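Long-range contact in hypothetical protein Atu2327 (Agrobacterium tumefaciens, PDB 2O8I), which is of unknown function but belongs to the OHCU decarboxylase family, whose characterised members decarboxylate a ureidoimidazoline intermediate of uric acid breakdown: residues A[58-63]-A[114-119]. Numbering follows the deposited sequence.
Sequences GVLRAH and PFIIAV
Ile116 lays its side chain over the imidazole of His63, and this CH-pi contact is the aromatic part of the interface. CG2 of Ile116 stands 4.2 Å from the ring centroid, 18° off the normal and displaced toward the rim, near CD2 and NE2. A chi1 of -161° carries the His63 ring out from the helix end toward Ile116, and the two side chains cross at a slant, with Ile116 CG1 3.9 Å from His63 CD2. A second, aliphatic set of contacts is made by Ile116 CD1, which reaches back to the root of the histidine, 3.9 Å from His63 CB, and meets Leu60 CG at 4.0 Å, the leucine and isoleucine side chains crossing at about a right angle. In this all-helical protein the contact joins the C-terminal end of helix 53-62 to the extended loop between helices 94-111 and 124-135. The Pro114 ring packs on backbone carbonyls at and just past the helix end, CD 3.3 Å from Leu60 O and CG 3.4 Å from His63 O. No hydrogen bond links the segments. His63 NE2 is hydrogen-bonded to Lys69 NZ, Arg61 NE to Gly112 O, and Ile116 O to Arg134 NH1, while helix 139-161 adds Phe143 against Leu60 and Ile153 against His63.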
ATOM      1  N   GLY A  58       5.220  16.484  -0.871  1.00 40.39           N
ATOM      2  CA  GLY A  58       4.246  15.642  -1.581  1.00 39.92           C
ATOM      3  C   GLY A  58       4.511  14.144  -1.409  1.00 40.08           C
ATOM      4  O   GLY A  58       3.588  13.336  -1.316  1.00 40.17           O
ATOM      5  N   VAL A  59       5.779  13.765  -1.336  1.00 40.39           N
ATOM      6  CA  VAL A  59       6.132  12.355  -1.230  1.00 40.24           C
ATOM      7  C   VAL A  59       5.745  11.878   0.143  1.00 40.85           C
ATOM      8  O   VAL A  59       5.195  10.791   0.284  1.00 41.83           O
ATOM      9  CB  VAL A  59       7.646  12.128  -1.470  1.00 40.44           C
ATOM     10  CG1 VAL A  59       8.082  10.740  -1.053  1.00 37.44           C
ATOM     11  CG2 VAL A  59       8.026  12.450  -2.938  1.00 39.65           C
ATOM     12  N   LEU A  60       6.019  12.694   1.156  1.00 40.98           N
ATOM     13  CA  LEU A  60       5.694  12.332   2.541  1.00 41.20           C
ATOM     14  C   LEU A  60       4.209  12.135   2.685  1.00 41.56           C
ATOM     15  O   LEU A  60       3.754  11.180   3.302  1.00 41.84           O
ATOM     16  CB  LEU A  60       6.137  13.435   3.485  1.00 41.08           C
ATOM     17  CG  LEU A  60       7.507  13.367   4.172  1.00 41.69           C
ATOM     18  CD1 LEU A  60       8.552  12.629   3.418  1.00 37.80           C
ATOM     19  CD2 LEU A  60       7.979  14.758   4.497  1.00 40.66           C
ATOM     20  N   ARG A  61       3.454  13.057   2.101  1.00 41.76           N
ATOM     21  CA  ARG A  61       2.026  13.034   2.226  1.00 42.28           C
ATOM     22  C   ARG A  61       1.388  11.874   1.487  1.00 42.09           C
ATOM     23  O   ARG A  61       0.314  11.460   1.847  1.00 42.36           O
ATOM     24  CB  ARG A  61       1.445  14.364   1.744  1.00 42.65           C
ATOM     25  CG  ARG A  61       1.764  15.508   2.681  1.00 44.01           C
ATOM     26  CD  ARG A  61       1.067  16.764   2.267  1.00 43.58           C
ATOM     27  NE  ARG A  61       1.012  17.706   3.384  1.00 46.74           N
ATOM     28  CZ  ARG A  61       0.918  19.034   3.257  1.00 45.46           C
ATOM     29  NH1 ARG A  61       0.881  19.571   2.053  1.00 42.38           N
ATOM     30  NH2 ARG A  61       0.881  19.818   4.337  1.00 43.22           N
ATOM     31  N   ALA A  62       2.041  11.354   0.456  1.00 42.41           N
ATOM     32  CA  ALA A  62       1.470  10.245  -0.332  1.00 42.56           C
ATOM     33  C   ALA A  62       1.774   8.897   0.330  1.00 42.83           C
ATOM     34  O   ALA A  62       1.115   7.897   0.049  1.00 42.93           O
ATOM     35  CB  ALA A  62       2.010  10.265  -1.774  1.00 41.82           C
ATOM     36  N   HIS A  63       2.781   8.873   1.197  1.00 42.59           N
ATOM     37  CA  HIS A  63       3.195   7.649   1.830  1.00 42.97           C
ATOM     38  C   HIS A  63       2.093   7.004   2.709  1.00 44.09           C
ATOM     39  O   HIS A  63       1.364   7.693   3.421  1.00 44.24           O
ATOM     40  CB  HIS A  63       4.444   7.912   2.636  1.00 42.29           C
ATOM     41  CG  HIS A  63       5.200   6.680   2.966  1.00 42.32           C
ATOM     42  ND1 HIS A  63       6.254   6.236   2.204  1.00 41.35           N
ATOM     43  CD2 HIS A  63       5.040   5.771   3.956  1.00 44.07           C
ATOM     44  CE1 HIS A  63       6.734   5.119   2.724  1.00 41.31           C
ATOM     45  NE2 HIS A  63       6.022   4.820   3.792  1.00 43.56           N
ATOM     46  N   PRO A 114       1.600  11.667   7.205  1.00 37.89           N
ATOM     47  CA  PRO A 114       1.522  10.503   8.086  1.00 38.48           C
ATOM     48  C   PRO A 114       2.795  10.244   8.873  1.00 39.43           C
ATOM     49  O   PRO A 114       3.861  10.797   8.548  1.00 40.71           O
ATOM     50  CB  PRO A 114       1.312   9.347   7.119  1.00 38.34           C
ATOM     51  CG  PRO A 114       0.776   9.984   5.880  1.00 38.92           C
ATOM     52  CD  PRO A 114       1.542  11.264   5.797  1.00 38.57           C
ATOM     53  N   PHE A 115       2.681   9.393   9.892  1.00 39.69           N
ATOM     54  CA  PHE A 115       3.817   8.935  10.657  1.00 39.12           C
ATOM     55  C   PHE A 115       4.511   7.867   9.823  1.00 39.95           C
ATOM     56  O   PHE A 115       3.942   6.816   9.506  1.00 40.12           O
ATOM     57  CB  PHE A 115       3.333   8.372  11.983  1.00 38.93           C
ATOM     58  CG  PHE A 115       4.431   7.846  12.850  1.00 37.62           C
ATOM     59  CD1 PHE A 115       5.404   8.694  13.346  1.00 35.22           C
ATOM     60  CD2 PHE A 115       4.476   6.479  13.187  1.00 37.92           C
ATOM     61  CE1 PHE A 115       6.440   8.213  14.143  1.00 36.11           C
ATOM     62  CE2 PHE A 115       5.492   5.977  14.015  1.00 39.42           C
ATOM     63  CZ  PHE A 115       6.502   6.847  14.479  1.00 37.29           C
ATOM     64  N   ILE A 116       5.738   8.159   9.419  1.00 39.83           N
ATOM     65  CA  ILE A 116       6.442   7.302   8.499  1.00 38.93           C
ATOM     66  C   ILE A 116       7.626   6.677   9.250  1.00 39.32           C
ATOM     67  O   ILE A 116       8.446   7.381   9.909  1.00 38.59           O
ATOM     68  CB  ILE A 116       6.947   8.108   7.329  1.00 39.12           C
ATOM     69  CG1 ILE A 116       5.782   8.652   6.513  1.00 37.38           C
ATOM     70  CG2 ILE A 116       7.908   7.267   6.451  1.00 39.94           C
ATOM     71  CD1 ILE A 116       6.220   9.781   5.522  1.00 34.04           C
ATOM     72  N   ILE A 117       7.701   5.350   9.176  1.00 38.63           N
ATOM     73  CA  ILE A 117       8.744   4.658   9.892  1.00 38.50           C
ATOM     74  C   ILE A 117       9.073   3.332   9.215  1.00 39.13           C
ATOM     75  O   ILE A 117       8.171   2.577   8.878  1.00 39.53           O
ATOM     76  CB  ILE A 117       8.371   4.488  11.404  1.00 39.14           C
ATOM     77  CG1 ILE A 117       9.596   3.996  12.183  1.00 37.70           C
ATOM     78  CG2 ILE A 117       7.080   3.650  11.608  1.00 34.16           C
ATOM     79  CD1 ILE A 117       9.303   3.764  13.635  1.00 37.16           C
ATOM     80  N   ALA A 118      10.360   3.087   8.960  1.00 39.11           N
ATOM     81  CA  ALA A 118      10.812   1.772   8.502  1.00 38.92           C
ATOM     82  C   ALA A 118      10.627   0.798   9.666  1.00 38.78           C
ATOM     83  O   ALA A 118      11.002   1.086  10.805  1.00 38.31           O
ATOM     84  CB  ALA A 118      12.246   1.816   8.095  1.00 38.78           C
ATOM     85  N   VAL A 119      10.078  -0.360   9.358  1.00 38.26           N
ATOM     86  CA  VAL A 119       9.500  -1.220  10.355  1.00 38.57           C
ATOM     87  C   VAL A 119      10.167  -2.617  10.385  1.00 38.93           C
ATOM     88  O   VAL A 119       9.927  -3.396  11.323  1.00 39.52           O
ATOM     89  CB  VAL A 119       7.976  -1.257  10.053  1.00 38.98           C
ATOM     90  CG1 VAL A 119       7.405  -2.659  10.017  1.00 38.71           C
ATOM     91  CG2 VAL A 119       7.222  -0.262  10.916  1.00 38.32           C
TER